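Local coordinates for protein putative nucleotide-diphospho-sugar transferase (Desulfovibrio desulfuricans subsp. desulfuricans, PDB 3CGX) that is a putative nucleotide-diphospho-sugar transferase of the GT-A clan, probably transferring a sugar from a nucleotide-activated donor, though its substrates are not established, at residues R105-G110 / Q122-D127; S111-Y116 / P187-V192. One frame throughout, in Å; residues are numbered along the deposited sequence.

Contact 1: residues R105-G110 / Q122-D127; sequences RVVLMG and QKALND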
loop_
_atom_site.group_PDB
_atom_site.type_symbol
_atom_site.label_atom_id
_atom_site.label_comp_id
_atom_site.label_asym_id
_atom_site.label_seq_id
_atom_site.Cartn_x
_atom_site.Cartn_y
_atom_site.Cartn_z
ATOM N N ARG A 105 15.430 0.186 -9.365
ATOM C CA ARG A 105 14.816 -0.473 -8.230
ATOM C C ARG A 105 13.438 0.117 -8.009
ATOM O O ARG A 105 13.272 1.322 -7.952
ATOM C CB ARG A 105 15.642 -0.257 -6.963
ATOM C CG ARG A 105 17.018 -0.969 -6.932
ATOM C CD ARG A 105 17.798 -0.471 -5.739
ATOM N NE ARG A 105 18.466 0.785 -6.052
ATOM C CZ ARG A 105 18.677 1.777 -5.206
ATOM N NH1 ARG A 105 18.264 1.694 -3.953
ATOM N NH2 ARG A 105 19.304 2.867 -5.630
ATOM N N VAL A 106 12.466 -0.775 -7.856
ATOM C CA VAL A 106 11.091 -0.393 -7.727
ATOM C C VAL A 106 10.385 -1.173 -6.636
ATOM O O VAL A 106 10.499 -2.378 -6.561
ATOM C CB VAL A 106 10.327 -0.626 -9.080
ATOM C CG1 VAL A 106 8.860 -0.239 -8.950
ATOM C CG2 VAL A 106 11.004 0.132 -10.219
ATOM N N VAL A 107 9.680 -0.446 -5.770
ATOM C CA VAL A 107 8.816 -1.078 -4.772
ATOM C C VAL A 107 7.369 -0.638 -5.007
ATOM O O VAL A 107 7.081 0.512 -5.350
ATOM C CB VAL A 107 9.269 -0.830 -3.269
ATOM C CG1 VAL A 107 10.729 -1.361 -3.022
ATOM C CG2 VAL A 107 9.170 0.581 -2.931
ATOM N N LEU A 108 6.464 -1.594 -4.870
ATOM C CA LEU A 108 5.035 -1.333 -5.009
ATOM C C LEU A 108 4.370 -1.668 -3.665
ATOM O O LEU A 108 4.563 -2.728 -3.099
ATOM C CB LEU A 108 4.471 -2.139 -6.192
ATOM C CG LEU A 108 3.005 -2.011 -6.633
ATOM C CD1 LEU A 108 2.842 -2.605 -8.068
ATOM C CD2 LEU A 108 2.091 -2.694 -5.659
HETATM N N MSE A 109 3.578 -0.745 -3.150
HETATM C CA MSE A 109 2.913 -0.964 -1.904
HETATM C C MSE A 109 1.525 -0.430 -1.890
HETATM O O MSE A 109 1.184 0.467 -2.662
HETATM C CB MSE A 109 3.720 -0.280 -0.816
HETATM C CG MSE A 109 3.717 1.225 -0.877
HETATM SE SE MSE A 109 5.107 1.883 0.406
HETATM C CE MSE A 109 4.310 1.317 2.059
ATOM N N GLY A 110 0.734 -0.971 -0.980
ATOM C CA GLY A 110 -0.651 -0.567 -0.834
ATOM C C GLY A 110 -0.850 0.573 0.157
ATOM O O GLY A 110 0.099 1.108 0.743
ATOM N N GLN A 122 12.416 2.912 2.799
ATOM C CA GLN A 122 13.792 3.273 2.454
ATOM C C GLN A 122 14.738 2.082 2.651
ATOM O O GLN A 122 15.596 1.791 1.818
ATOM C CB GLN A 122 14.284 4.438 3.270
ATOM C CG GLN A 122 15.646 4.928 2.852
ATOM C CD GLN A 122 15.601 5.570 1.500
ATOM O OE1 GLN A 122 14.909 6.574 1.310
ATOM N NE2 GLN A 122 16.315 4.986 0.536
ATOM N N LYS A 123 14.576 1.376 3.749
ATOM C CA LYS A 123 15.400 0.207 4.000
ATOM C C LYS A 123 15.239 -0.822 2.875
ATOM O O LYS A 123 16.231 -1.397 2.370
ATOM C CB LYS A 123 15.063 -0.427 5.365
ATOM C CG LYS A 123 15.949 -1.640 5.697
ATOM C CD LYS A 123 15.722 -2.070 7.156
ATOM C CE LYS A 123 16.507 -3.272 7.559
ATOM N NZ LYS A 123 16.249 -4.375 6.603
ATOM N N ALA A 124 13.999 -1.072 2.493
ATOM C CA ALA A 124 13.708 -1.992 1.385
ATOM C C ALA A 124 14.440 -1.581 0.099
ATOM O O ALA A 124 15.049 -2.409 -0.582
ATOM C CB ALA A 124 12.171 -2.099 1.142
ATOM N N LEU A 125 14.353 -0.306 -0.244
ATOM C CA LEU A 125 15.008 0.199 -1.434
ATOM C C LEU A 125 16.508 0.047 -1.334
ATOM O O LEU A 125 17.168 -0.353 -2.300
ATOM C CB LEU A 125 14.619 1.652 -1.680
ATOM C CG LEU A 125 13.181 1.783 -2.221
ATOM C CD1 LEU A 125 12.663 3.234 -2.040
ATOM C CD2 LEU A 125 13.096 1.285 -3.671
ATOM N N ASN A 126 17.054 0.343 -0.161
ATOM C CA ASN A 126 18.475 0.186 0.074
ATOM C C ASN A 126 18.885 -1.283 -0.115
ATOM O O ASN A 126 19.900 -1.579 -0.722
ATOM C CB ASN A 126 18.892 0.636 1.498
ATOM C CG ASN A 126 18.748 2.171 1.741
ATOM O OD1 ASN A 126 18.689 2.964 0.816
ATOM N ND2 ASN A 126 18.781 2.566 3.014
ATOM N N ASP A 127 18.108 -2.177 0.486
ATOM C CA ASP A 127 18.414 -3.625 0.475
ATOM C C ASP A 127 18.285 -4.243 -0.937
ATOM O O ASP A 127 18.969 -5.222 -1.266
ATOM C CB ASP A 127 17.532 -4.388 1.505
ATOM C CG ASP A 127 17.965 -4.172 2.956
ATOM O OD1 ASP A 127 19.047 -3.645 3.218
ATOM O OD2 ASP A 127 17.208 -4.527 3.869
HETATM O O HOH W 1 18.229 3.617 -1.829
#

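Contact 2: residues S111-Y116 / P187-V192; sequences SDIPDY and PDWNDV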
loop_
_atom_site.group_PDB
_atom_site.type_symbol
_atom_site.label_atom_id
_atom_site.label_comp_id
_atom_site.label_asym_id
_atom_site.label_seq_id
_atom_site.Cartn_x
_atom_site.Cartn_y
_atom_site.Cartn_z
ATOM N N SER A 111 -2.107 0.922 0.364
ATOM C CA SER A 111 -2.421 2.108 1.134
ATOM C C SER A 111 -3.289 1.832 2.363
ATOM O O SER A 111 -3.969 2.741 2.860
ATOM C CB SER A 111 -3.156 3.116 0.220
ATOM O OG SER A 111 -4.116 2.492 -0.582
ATOM N N ASP A 112 -3.223 0.600 2.847
ATOM C CA ASP A 112 -4.034 0.138 4.003
ATOM C C ASP A 112 -3.211 -0.041 5.276
ATOM O O ASP A 112 -3.690 -0.648 6.223
ATOM C CB ASP A 112 -4.691 -1.234 3.669
ATOM C CG ASP A 112 -5.649 -1.137 2.514
ATOM O OD1 ASP A 112 -6.599 -0.312 2.572
ATOM O OD2 ASP A 112 -5.388 -1.801 1.500
ATOM N N ILE A 113 -2.002 0.538 5.284
ATOM C CA ILE A 113 -1.050 0.414 6.377
ATOM C C ILE A 113 -0.524 1.766 6.824
ATOM O O ILE A 113 0.717 2.033 6.756
ATOM C CB ILE A 113 0.137 -0.576 5.980
ATOM C CG1 ILE A 113 0.767 -0.220 4.631
ATOM C CG2 ILE A 113 -0.329 -2.063 6.011
ATOM C CD1 ILE A 113 2.082 -0.900 4.400
ATOM N N PRO A 114 -1.433 2.607 7.361
ATOM C CA PRO A 114 -1.112 4.014 7.563
ATOM C C PRO A 114 -0.002 4.284 8.538
ATOM O O PRO A 114 0.620 5.319 8.480
ATOM C CB PRO A 114 -2.431 4.592 8.051
ATOM C CG PRO A 114 -3.137 3.455 8.675
ATOM C CD PRO A 114 -2.815 2.308 7.818
ATOM N N ASP A 115 0.247 3.361 9.445
ATOM C CA ASP A 115 1.295 3.561 10.448
ATOM C C ASP A 115 2.648 2.962 10.047
ATOM O O ASP A 115 3.542 2.809 10.884
ATOM C CB ASP A 115 0.919 2.987 11.828
ATOM C CG ASP A 115 0.678 1.469 11.824
ATOM O OD1 ASP A 115 0.345 0.838 10.787
ATOM O OD2 ASP A 115 0.789 0.876 12.925
ATOM N N TYR A 116 2.774 2.538 8.799
ATOM C CA TYR A 116 3.986 1.876 8.404
ATOM C C TYR A 116 5.136 2.874 8.423
ATOM O O TYR A 116 5.039 3.917 7.803
ATOM C CB TYR A 116 3.882 1.310 7.002
ATOM C CG TYR A 116 4.967 0.292 6.685
ATOM C CD1 TYR A 116 4.904 -1.001 7.208
ATOM C CD2 TYR A 116 6.013 0.593 5.848
ATOM C CE1 TYR A 116 5.871 -1.952 6.910
ATOM C CE2 TYR A 116 6.972 -0.359 5.537
ATOM C CZ TYR A 116 6.897 -1.615 6.076
ATOM O OH TYR A 116 7.850 -2.582 5.760
ATOM N N PRO A 187 9.248 -6.938 7.672
ATOM C CA PRO A 187 8.433 -7.354 8.807
ATOM C C PRO A 187 6.976 -7.604 8.466
ATOM O O PRO A 187 6.415 -6.972 7.582
ATOM C CB PRO A 187 8.540 -6.138 9.754
ATOM C CG PRO A 187 9.803 -5.483 9.389
ATOM C CD PRO A 187 9.851 -5.611 7.917
ATOM N N ASP A 188 6.343 -8.502 9.196
ATOM C CA ASP A 188 4.896 -8.668 9.036
ATOM C C ASP A 188 4.172 -7.367 9.489
ATOM O O ASP A 188 4.601 -6.670 10.434
ATOM C CB ASP A 188 4.338 -9.783 9.884
ATOM C CG ASP A 188 4.988 -11.138 9.630
ATOM O OD1 ASP A 188 5.792 -11.325 8.702
ATOM O OD2 ASP A 188 4.700 -12.031 10.430
ATOM N N TRP A 189 3.088 -7.042 8.797
ATOM C CA TRP A 189 2.301 -5.856 9.127
ATOM C C TRP A 189 0.826 -6.102 8.871
ATOM O O TRP A 189 0.467 -6.952 8.048
ATOM C CB TRP A 189 2.759 -4.637 8.311
ATOM C CG TRP A 189 2.710 -3.340 9.109
ATOM C CD1 TRP A 189 1.680 -2.433 9.163
ATOM C CD2 TRP A 189 3.736 -2.817 9.972
ATOM N NE1 TRP A 189 2.003 -1.408 10.005
ATOM C CE2 TRP A 189 3.278 -1.599 10.482
ATOM C CE3 TRP A 189 5.012 -3.258 10.341
ATOM C CZ2 TRP A 189 4.028 -0.836 11.387
ATOM C CZ3 TRP A 189 5.761 -2.475 11.190
ATOM C CH2 TRP A 189 5.268 -1.297 11.723
ATOM N N ASN A 190 -0.019 -5.428 9.643
ATOM C CA ASN A 190 -1.509 -5.528 9.479
ATOM C C ASN A 190 -2.116 -4.436 8.630
ATOM O O ASN A 190 -1.946 -3.251 8.890
ATOM C CB ASN A 190 -2.252 -5.540 10.827
ATOM C CG ASN A 190 -3.719 -6.127 10.735
ATOM O OD1 ASN A 190 -3.995 -7.137 10.038
ATOM N ND2 ASN A 190 -4.632 -5.518 11.487
ATOM N N ASP A 191 -2.839 -4.873 7.610
ATOM C CA ASP A 191 -3.693 -4.015 6.794
ATOM C C ASP A 191 -4.884 -3.670 7.677
ATOM O O ASP A 191 -5.383 -4.529 8.416
ATOM C CB ASP A 191 -4.221 -4.713 5.517
ATOM C CG ASP A 191 -3.106 -5.014 4.452
ATOM O OD1 ASP A 191 -2.512 -4.084 3.871
ATOM O OD2 ASP A 191 -2.865 -6.199 4.155
ATOM N N VAL A 192 -5.364 -2.438 7.582
ATOM C CA VAL A 192 -6.505 -2.022 8.370
ATOM C C VAL A 192 -7.764 -2.103 7.490
ATOM O O VAL A 192 -7.984 -1.268 6.613
ATOM C CB VAL A 192 -6.296 -0.617 9.020
ATOM C CG1 VAL A 192 -7.554 -0.220 9.833
ATOM C CG2 VAL A 192 -5.020 -0.591 9.901
HETATM O O HOH W 2 -1.742 -2.091 2.256
HETATM O O HOH W 3 -1.717 -0.847 10.205
#

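Contact 1: residues R105-G110 / Q122-D127
Strand 105-109 and the last turns of helix 118-127 run roughly antiparallel, their short axes at 144° and 8.7 Å apart at closest approach, with Arg-105 and Leu-125 nearest in the backbone. This is helix-on-sheet packing in an alpha/beta domain, the helix returning over the strand that precedes it. Two residues of the strand, Arg-105 and Val-107, reach the helix, while Val-106 between them points away.

Val-107 lays CG1 against the leucine tip, CG1 to Leu-125 CD2 measuring 3.6 Å, and CG2 adds a looser touch at 4.1 Å from the same Leu-125 CD2. Val-107 CG1 stands anti to the carbonyl carbon (chi1 -59°), which leaves it facing the helix, with Ala-124 CB 4.5 Å away.

Arg-105 reaches across to the helix and bends at chi3 (-83°), carrying its guanidinium to the backbone near the helix end. Arg-105 NH1 donates to Leu-125 O at 2.9 Å; the oxygen lies in the guanidinium plane, but the donor stands well above the carbonyl plane. A water 2.9 Å from Arg-105 NH1 links it to Asn-126 OD1, which also accepts from Gln-122 NE2 one turn earlier at 3.1 Å. NH1 thus has two partners at the guanidinium edge, and NH2 pairs with Glu-4, fixing the group's rotation.

The strand is hydrogen-bonded to strand 5-11 and, through Val-106, to Phe-148 of strand 143-149. Leu-125 also packs on Ser-5, and helix 87-100 receives Val-106 and Leu-108.

Contact 2: residues S111-Y116 / P187-V192
The indole of Trp-189 carries Tyr-116 on one face and the Asp-115 carboxylate at its edge, where the loops after strands 105-109 and 183-185 of the GT-A-like fold meet. The aromatic pair is T-shaped: the tyrosine edge points at the indole face, planes at 76°, with Tyr-116 CD1 3.5 Å from Trp-189 CD2. The first loop makes a type I beta turn from Ile-113 to Tyr-116. At the indole edge Trp-189 NE1 donates to Asp-115 OD1 at 2.9 Å, almost straight and in the ring plane, although it meets the carboxylate from above its plane. Asp-115 CG sits between backbone N and carbonyl carbon (chi1 61°), turning the acid toward the ring; a water joins the same OD1 to Asn-190 O. Ile-113 CG2 approaches the indole obliquely, 3.8 Å from Trp-189 CD1. Tyr-116 OH is hydrogen-bonded to Tyr-144.

Asp-112 lies beside a bound imidazole, and its OD1 pairs with Lys-20. A water accepts from Asp-112 N and donates to Asp-191 OD1. The two backbones are tied where Val-192 N donates to Asp-112 O at 2.8 Å, in the carbonyl plane.

How the contacts relate
Segments 105-110 and 111-116 follow each other directly, so strand 105-109 of contact 1 runs straight into the first loop of contact 2, which then leads to helix 118-127. Residues 187-192 come much later, after strand 183-185, the outermost strand at one end of the mixed sheet. The two contacts are about 15 Å apart between centres and touch where Met-109 CE lies 4.2 Å from Tyr-116 CD2. Contact 1 packs a helix onto the sheet, whereas contact 2 joins loops beyond the strand ends, near helices 29-47 and 195-204. The strand-loop-helix unit 105-127 thus serves both contacts. An imidazole, probably from the crystallisation liquor, lies beside Asp-112 and may mark a pocket.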